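Local coordinates for protein 432aa long hypothetical deoxyribodipyrimidine photolyase (Sulfolobus tokodaii, PDB 2E0I) that probably repairs cyclobutane pyrimidine dimers in DNA with blue light, carrying one FAD for catalysis and a second that probably serves as light-harvesting cofactor, at residues I4-R9 and I93-D98; R8-L13 and E125-T130. All coordinates share one frame; numbering follows the deposited sequence.

Contact 1 (I4-R9 and I93-D98); sequences IFIFRR and IYVNED. With FAD (flavin-adenine dinucleotide), chain F.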
# COMPACT_ATOMS: atom_id res chain seq x y z
N ILE A 4 6.14 21.66 -16.81
CA ILE A 4 5.66 20.27 -16.76
C ILE A 4 5.33 19.75 -15.36
O ILE A 4 6.03 20.02 -14.39
CB ILE A 4 6.71 19.31 -17.38
CG1 ILE A 4 6.70 19.44 -18.90
CG2 ILE A 4 6.46 17.87 -16.95
CD1 ILE A 4 7.65 18.48 -19.58
N PHE A 5 4.24 19.00 -15.27
CA PHE A 5 3.88 18.39 -14.00
C PHE A 5 3.93 16.89 -14.21
O PHE A 5 3.30 16.38 -15.15
CB PHE A 5 2.48 18.75 -13.54
CG PHE A 5 2.11 18.05 -12.27
CD1 PHE A 5 2.67 18.44 -11.05
CD2 PHE A 5 1.29 16.92 -12.30
CE1 PHE A 5 2.44 17.71 -9.88
CE2 PHE A 5 1.05 16.18 -11.13
CZ PHE A 5 1.63 16.58 -9.92
N ILE A 6 4.66 16.20 -13.35
CA ILE A 6 4.79 14.75 -13.46
C ILE A 6 3.98 14.01 -12.41
O ILE A 6 4.26 14.11 -11.21
CB ILE A 6 6.28 14.29 -13.33
CG1 ILE A 6 7.16 14.95 -14.41
CG2 ILE A 6 6.37 12.77 -13.47
CD1 ILE A 6 8.63 14.64 -14.24
N PHE A 7 2.98 13.25 -12.87
CA PHE A 7 2.16 12.45 -11.97
C PHE A 7 2.97 11.21 -11.62
O PHE A 7 3.82 10.77 -12.39
CB PHE A 7 0.88 11.99 -12.66
CG PHE A 7 -0.08 13.08 -12.93
CD1 PHE A 7 -1.06 13.40 -12.01
CD2 PHE A 7 -0.03 13.79 -14.12
CE1 PHE A 7 -1.98 14.41 -12.26
CE2 PHE A 7 -0.94 14.81 -14.39
CZ PHE A 7 -1.92 15.12 -13.45
N ARG A 8 2.72 10.65 -10.45
CA ARG A 8 3.42 9.44 -10.07
C ARG A 8 2.53 8.55 -9.23
O ARG A 8 2.27 7.41 -9.59
CB ARG A 8 4.67 9.78 -9.28
CG ARG A 8 5.68 10.62 -10.03
CD ARG A 8 6.23 11.65 -9.10
NE ARG A 8 7.67 11.78 -9.25
CZ ARG A 8 8.47 12.25 -8.31
NH1 ARG A 8 7.97 12.63 -7.14
NH2 ARG A 8 9.78 12.32 -8.53
N ARG A 9 2.04 9.11 -8.13
CA ARG A 9 1.24 8.40 -7.15
C ARG A 9 0.07 9.29 -6.71
O ARG A 9 -0.59 9.00 -5.70
CB ARG A 9 2.13 8.18 -5.94
CG ARG A 9 2.16 6.85 -5.34
CD ARG A 9 3.22 6.87 -4.23
NE ARG A 9 2.45 6.89 -3.04
CZ ARG A 9 2.58 7.55 -1.91
NH1 ARG A 9 1.62 7.29 -1.06
NH2 ARG A 9 3.56 8.39 -1.60
N ILE A 93 9.72 22.11 -13.78
CA ILE A 93 9.13 20.79 -13.63
C ILE A 93 8.58 20.72 -12.21
O ILE A 93 9.30 20.97 -11.25
CB ILE A 93 10.18 19.68 -13.83
CG1 ILE A 93 10.55 19.58 -15.32
CG2 ILE A 93 9.66 18.37 -13.28
CD1 ILE A 93 11.64 18.57 -15.62
N TYR A 94 7.29 20.39 -12.09
CA TYR A 94 6.67 20.30 -10.77
C TYR A 94 6.31 18.86 -10.43
O TYR A 94 5.96 18.08 -11.31
CB TYR A 94 5.40 21.14 -10.72
CG TYR A 94 5.60 22.64 -10.78
CD1 TYR A 94 6.02 23.26 -11.95
CD2 TYR A 94 5.34 23.44 -9.67
CE1 TYR A 94 6.19 24.63 -12.01
CE2 TYR A 94 5.51 24.81 -9.71
CZ TYR A 94 5.94 25.41 -10.88
OH TYR A 94 6.13 26.76 -10.93
N VAL A 95 6.41 18.51 -9.15
CA VAL A 95 6.05 17.17 -8.68
C VAL A 95 5.74 17.21 -7.20
O VAL A 95 5.89 18.23 -6.53
CB VAL A 95 7.18 16.13 -8.86
CG1 VAL A 95 7.64 16.12 -10.30
CG2 VAL A 95 8.34 16.44 -7.92
N ASN A 96 5.31 16.07 -6.69
CA ASN A 96 5.02 15.93 -5.27
C ASN A 96 6.07 14.95 -4.76
O ASN A 96 6.14 13.82 -5.22
CB ASN A 96 3.61 15.36 -5.08
CG ASN A 96 2.53 16.39 -5.30
OD1 ASN A 96 1.52 16.11 -5.92
ND2 ASN A 96 2.74 17.59 -4.77
N GLU A 97 6.89 15.41 -3.83
CA GLU A 97 7.95 14.58 -3.27
C GLU A 97 7.39 13.33 -2.63
O GLU A 97 6.25 13.32 -2.17
CB GLU A 97 8.70 15.37 -2.21
CG GLU A 97 7.86 15.58 -0.97
CD GLU A 97 8.61 16.28 0.13
OE1 GLU A 97 8.03 16.46 1.23
OE2 GLU A 97 9.79 16.66 -0.10
N ASP A 98 8.19 12.27 -2.60
CA ASP A 98 7.76 11.03 -1.96
C ASP A 98 8.79 10.78 -0.86
O ASP A 98 9.71 11.56 -0.68
CB ASP A 98 7.70 9.86 -2.94
CG ASP A 98 6.68 8.79 -2.53
OD1 ASP A 98 6.47 8.58 -1.31
OD2 ASP A 98 6.09 8.14 -3.42
PA FAD F . 7.87 1.11 -6.19
O1A FAD F . 7.38 0.40 -4.98
O2A FAD F . 7.47 0.79 -7.58
O5B FAD F . 9.33 0.43 -6.22
C5B FAD F . 10.37 0.97 -7.05
C4B FAD F . 11.70 0.25 -6.82
O4B FAD F . 11.81 -0.07 -5.42
C3B FAD F . 11.75 -1.09 -7.56
O3B FAD F . 13.11 -1.47 -7.78
C2B FAD F . 11.10 -2.01 -6.53
O2B FAD F . 11.51 -3.36 -6.78
C1B FAD F . 11.79 -1.50 -5.27
N9A FAD F . 11.06 -1.90 -4.04
C8A FAD F . 9.76 -1.72 -3.80
N7A FAD F . 9.45 -2.16 -2.59
C5A FAD F . 10.56 -2.63 -2.04
C6A FAD F . 10.87 -3.19 -0.80
N6A FAD F . 9.92 -3.38 0.11
N1A FAD F . 12.14 -3.55 -0.55
C2A FAD F . 13.09 -3.40 -1.46
N3A FAD F . 12.83 -2.88 -2.64
C4A FAD F . 11.59 -2.48 -2.96
N1 FAD F . 5.09 5.50 -10.76
C2 FAD F . 5.61 6.08 -11.92
O2 FAD F . 5.83 7.29 -11.97
N3 FAD F . 5.93 5.26 -13.02
C4 FAD F . 5.74 3.88 -12.94
O4 FAD F . 6.01 3.17 -13.91
C4X FAD F . 5.24 3.30 -11.77
N5 FAD F . 5.11 1.91 -11.67
C5X FAD F . 4.63 1.33 -10.49
C6 FAD F . 4.59 -0.05 -10.36
C7 FAD F . 4.20 -0.64 -9.16
C7M FAD F . 4.17 -2.17 -9.05
C8 FAD F . 3.85 0.17 -8.08
C8M FAD F . 3.42 -0.44 -6.75
C9 FAD F . 3.88 1.55 -8.21
C9A FAD F . 4.27 2.14 -9.41
N10 FAD F . 4.36 3.54 -9.53
C10 FAD F . 4.91 4.11 -10.69
C1' FAD F . 3.95 4.42 -8.42
C2' FAD F . 5.04 4.59 -7.36
O2' FAD F . 4.51 4.25 -6.07
C3' FAD F . 5.58 6.02 -7.35
O3' FAD F . 6.21 6.30 -8.61
C4' FAD F . 6.59 6.22 -6.22
O4' FAD F . 6.90 7.61 -6.11
C5' FAD F . 7.87 5.43 -6.48
O5' FAD F . 8.46 4.97 -5.26
P FAD F . 8.09 3.51 -4.69
O1P FAD F . 9.03 3.23 -3.58
O2P FAD F . 6.64 3.42 -4.43
O3P FAD F . 8.50 2.57 -5.94
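Arg9 and Asp98 form a salt bridge in the loops that follow two neighbouring strands. NH2 of Arg9 lies 2.9 Å from OD1 of Asp98. The same NH2 donates a hydrogen bond of 3.1 Å to OD2 of Asp98, meeting it from above the carboxylate plane. The guanidinium and carboxylate planes are only 24° apart. CG of Asp98 stands anti to the backbone N (chi1 -153°), which takes the carboxylate to both Arg9 and the cofactor. OD2 of Asp98 accepts a hydrogen bond of 2.9 Å from O4' of FAD. One carboxylate thus grips an arginine and the ribityl chain together, and the positive charge beside it probably favours its ionised form.

Arg8 bends at chi2 and chi3, and its guanidinium lies beside strand 93-96. One face rests against the side chain of Val95. O of Asn96 lies at the edge of the guanidinium, 2.9 Å from NH1 of Arg8. NH2 of Arg8 makes a salt bridge to Asp107 of helix 101-115.

Strands 4-7 and 93-96 are adjacent and parallel in the five-stranded sheet of the Rossmann-like photolyase domain. The cofactor sits at their C-terminal ends, as is common in such folds. Two backbone bonds join them: N of Tyr94 to O of Ile4 at 2.6 Å, and N of Ile6 to O of Tyr94 at 3.1 Å.

Ile4 and Ile93 pack on one face of the sheet. CB of Ile6 touches CG1 of Val95 at 3.8 Å, while its CD1 reaches CG2 of Ile93. Phe5 and Tyr94 lie on the other face, beside helix 17-25. CD1 of Phe5 meets CB of Tyr94 at 3.9 Å. OH of Tyr94, at the far end of the ring, is hydrogen-bonded to OE2 of Glu25.

Contact 2 (R8-L13 and E125-T130); sequences RRDLRL and EDYLLT. With FAD (flavin-adenine dinucleotide), chain F.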
# COMPACT_ATOMS: atom_id res chain seq x y z
N ARG A 8 2.72 10.65 -10.45
CA ARG A 8 3.42 9.44 -10.07
C ARG A 8 2.53 8.55 -9.23
O ARG A 8 2.27 7.41 -9.59
CB ARG A 8 4.67 9.78 -9.28
CG ARG A 8 5.68 10.62 -10.03
CD ARG A 8 6.23 11.65 -9.10
NE ARG A 8 7.67 11.78 -9.25
CZ ARG A 8 8.47 12.25 -8.31
NH1 ARG A 8 7.97 12.63 -7.14
NH2 ARG A 8 9.78 12.32 -8.53
N ARG A 9 2.04 9.11 -8.13
CA ARG A 9 1.24 8.40 -7.15
C ARG A 9 0.07 9.29 -6.71
O ARG A 9 -0.59 9.00 -5.70
CB ARG A 9 2.13 8.18 -5.94
CG ARG A 9 2.16 6.85 -5.34
CD ARG A 9 3.22 6.87 -4.23
NE ARG A 9 2.45 6.89 -3.04
CZ ARG A 9 2.58 7.55 -1.91
NH1 ARG A 9 1.62 7.29 -1.06
NH2 ARG A 9 3.56 8.39 -1.60
N ASP A 10 -0.13 10.38 -7.44
CA ASP A 10 -1.17 11.39 -7.17
C ASP A 10 -2.12 11.46 -8.36
O ASP A 10 -2.35 12.53 -8.92
CB ASP A 10 -0.51 12.75 -6.96
CG ASP A 10 0.58 13.06 -8.02
OD1 ASP A 10 0.77 12.27 -8.97
OD2 ASP A 10 1.28 14.09 -7.91
N LEU A 11 -2.68 10.31 -8.73
CA LEU A 11 -3.54 10.21 -9.90
C LEU A 11 -4.91 10.89 -9.83
O LEU A 11 -5.95 10.21 -9.83
CB LEU A 11 -3.69 8.74 -10.27
CG LEU A 11 -2.37 7.97 -10.31
CD1 LEU A 11 -2.57 6.64 -10.96
CD2 LEU A 11 -1.33 8.76 -11.08
N ARG A 12 -4.90 12.22 -9.80
CA ARG A 12 -6.13 13.01 -9.73
C ARG A 12 -5.81 14.44 -10.10
O ARG A 12 -4.64 14.83 -10.11
CB ARG A 12 -6.69 12.99 -8.31
CG ARG A 12 -5.74 13.58 -7.30
CD ARG A 12 -6.34 13.68 -5.91
NE ARG A 12 -5.47 14.46 -5.02
CZ ARG A 12 -4.35 14.01 -4.47
NH1 ARG A 12 -3.95 12.76 -4.71
NH2 ARG A 12 -3.62 14.81 -3.69
N LEU A 13 -6.84 15.23 -10.40
CA LEU A 13 -6.65 16.64 -10.75
C LEU A 13 -7.17 17.54 -9.64
O LEU A 13 -6.91 18.74 -9.64
CB LEU A 13 -7.39 16.96 -12.04
CG LEU A 13 -7.00 16.18 -13.30
CD1 LEU A 13 -7.71 16.81 -14.49
CD2 LEU A 13 -5.49 16.21 -13.50
N GLU A 125 4.95 18.91 -0.82
CA GLU A 125 4.41 17.89 0.07
C GLU A 125 2.93 17.73 -0.27
O GLU A 125 2.21 18.73 -0.40
CB GLU A 125 4.57 18.29 1.54
CG GLU A 125 5.99 18.13 2.07
CD GLU A 125 6.12 18.46 3.56
OE1 GLU A 125 5.44 17.83 4.40
OE2 GLU A 125 6.93 19.36 3.89
N ASP A 126 2.47 16.49 -0.42
CA ASP A 126 1.07 16.24 -0.75
C ASP A 126 0.56 14.93 -0.20
O ASP A 126 -0.58 14.85 0.25
CB ASP A 126 0.88 16.27 -2.27
CG ASP A 126 -0.57 15.99 -2.71
OD1 ASP A 126 -0.89 14.82 -3.02
OD2 ASP A 126 -1.39 16.93 -2.74
N TYR A 127 1.38 13.89 -0.22
CA TYR A 127 0.96 12.58 0.25
C TYR A 127 0.63 12.49 1.72
O TYR A 127 -0.21 11.69 2.10
CB TYR A 127 2.02 11.53 -0.09
CG TYR A 127 2.26 11.40 -1.57
CD1 TYR A 127 3.54 11.36 -2.09
CD2 TYR A 127 1.19 11.38 -2.46
CE1 TYR A 127 3.76 11.33 -3.46
CE2 TYR A 127 1.39 11.35 -3.83
CZ TYR A 127 2.67 11.33 -4.34
OH TYR A 127 2.87 11.40 -5.72
N LEU A 128 1.26 13.31 2.55
CA LEU A 128 1.01 13.25 3.99
C LEU A 128 -0.11 14.17 4.47
O LEU A 128 -0.41 15.21 3.88
CB LEU A 128 2.29 13.57 4.78
CG LEU A 128 3.51 12.68 4.57
CD1 LEU A 128 4.73 13.45 5.02
CD2 LEU A 128 3.39 11.36 5.32
N LEU A 129 -0.73 13.76 5.57
CA LEU A 129 -1.81 14.51 6.18
C LEU A 129 -1.18 15.58 7.07
O LEU A 129 -1.77 16.63 7.32
CB LEU A 129 -2.64 13.55 7.02
CG LEU A 129 -4.11 13.81 7.28
CD1 LEU A 129 -4.86 13.96 5.97
CD2 LEU A 129 -4.67 12.65 8.07
N THR A 130 0.04 15.31 7.52
CA THR A 130 0.77 16.21 8.42
C THR A 130 2.16 16.58 7.88
O THR A 130 2.76 15.82 7.11
CB THR A 130 0.97 15.54 9.81
OG1 THR A 130 1.83 14.40 9.69
CG2 THR A 130 -0.36 15.04 10.36
PA FAD F . 7.87 1.11 -6.19
O1A FAD F . 7.38 0.40 -4.98
O2A FAD F . 7.47 0.79 -7.58
O5B FAD F . 9.33 0.43 -6.22
C5B FAD F . 10.37 0.97 -7.05
C4B FAD F . 11.70 0.25 -6.82
O4B FAD F . 11.81 -0.07 -5.42
C3B FAD F . 11.75 -1.09 -7.56
O3B FAD F . 13.11 -1.47 -7.78
C2B FAD F . 11.10 -2.01 -6.53
O2B FAD F . 11.51 -3.36 -6.78
C1B FAD F . 11.79 -1.50 -5.27
N9A FAD F . 11.06 -1.90 -4.04
C8A FAD F . 9.76 -1.72 -3.80
N7A FAD F . 9.45 -2.16 -2.59
C5A FAD F . 10.56 -2.63 -2.04
C6A FAD F . 10.87 -3.19 -0.80
N6A FAD F . 9.92 -3.38 0.11
N1A FAD F . 12.14 -3.55 -0.55
C2A FAD F . 13.09 -3.40 -1.46
N3A FAD F . 12.83 -2.88 -2.64
C4A FAD F . 11.59 -2.48 -2.96
N1 FAD F . 5.09 5.50 -10.76
C2 FAD F . 5.61 6.08 -11.92
O2 FAD F . 5.83 7.29 -11.97
N3 FAD F . 5.93 5.26 -13.02
C4 FAD F . 5.74 3.88 -12.94
O4 FAD F . 6.01 3.17 -13.91
C4X FAD F . 5.24 3.30 -11.77
N5 FAD F . 5.11 1.91 -11.67
C5X FAD F . 4.63 1.33 -10.49
C6 FAD F . 4.59 -0.05 -10.36
C7 FAD F . 4.20 -0.64 -9.16
C7M FAD F . 4.17 -2.17 -9.05
C8 FAD F . 3.85 0.17 -8.08
C8M FAD F . 3.42 -0.44 -6.75
C9 FAD F . 3.88 1.55 -8.21
C9A FAD F . 4.27 2.14 -9.41
N10 FAD F . 4.36 3.54 -9.53
C10 FAD F . 4.91 4.11 -10.69
C1' FAD F . 3.95 4.42 -8.42
C2' FAD F . 5.04 4.59 -7.36
O2' FAD F . 4.51 4.25 -6.07
C3' FAD F . 5.58 6.02 -7.35
O3' FAD F . 6.21 6.30 -8.61
C4' FAD F . 6.59 6.22 -6.22
O4' FAD F . 6.90 7.61 -6.11
C5' FAD F . 7.87 5.43 -6.48
O5' FAD F . 8.46 4.97 -5.26
P FAD F . 8.09 3.51 -4.69
O1P FAD F . 9.03 3.23 -3.58
O2P FAD F . 6.64 3.42 -4.43
O3P FAD F . 8.50 2.57 -5.94
O HOH W 1 -2.08 11.83 -3.08
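The Tyr127 ring carries the guanidinium of Arg9 over one face. CZ of Arg9 lies 4.0 Å from the ring centroid and 14° off the ring normal, a cation-pi contact. The two planes are 41° apart, so the groups do not stack flat. NH2 of Arg9 is the end that dips toward the ring, near CD1. At the ring edge lies a water.

The same water lies at the edge of the Arg12 guanidinium. It accepts a hydrogen bond of 2.6 Å from NH1 of Arg12 and donates one to OD1 of Asp126. Arg12 also binds Asp126 directly: NH2 donates to the syn lone pair of OD1 at 2.8 Å in a salt bridge. The two planes are nearly coplanar, 19° apart. Arg12 is extended from CG to NE, which carries its charge across to the other loop. OD2 of Asp126 has further partners in Arg228 and Thr17.

OH of Tyr127 accepts a weak hydrogen bond of 3.4 Å from N of Arg9. CG of Asp10 lies 3.6 Å from OH of Tyr127. OD1 of Asp10 accepts a bond of 2.9 Å from N of Arg8.

Both loops follow parallel strands, 2-7 and 120-124, at the C-terminal end of the strands of the Rossmann-like sheet, where the first loop borders the FAD that probably serves as light-harvesting cofactor.

Both contacts are buried, and both use the chain at the C-terminal end of strand 2-7: 4-9 runs out of the strand, and 8-13 is in the loop that follows. They share Arg8 and Arg9. Contact 1 belongs to the sheet and runs from its apolar interior to its C-terminal rim. Contact 2 joins two loops beyond that rim and has no strand pairing. Its chemistry is mostly charged and aromatic, while contact 1 mixes backbone bonds and aliphatic packing with one ion pair. Arg9 ties them together: Asp98 takes its charge in contact 1 and Tyr127 offers a ring face in contact 2. Both touch the same FAD through the shared arginines, and contact 1 adds a hydrogen bond from it.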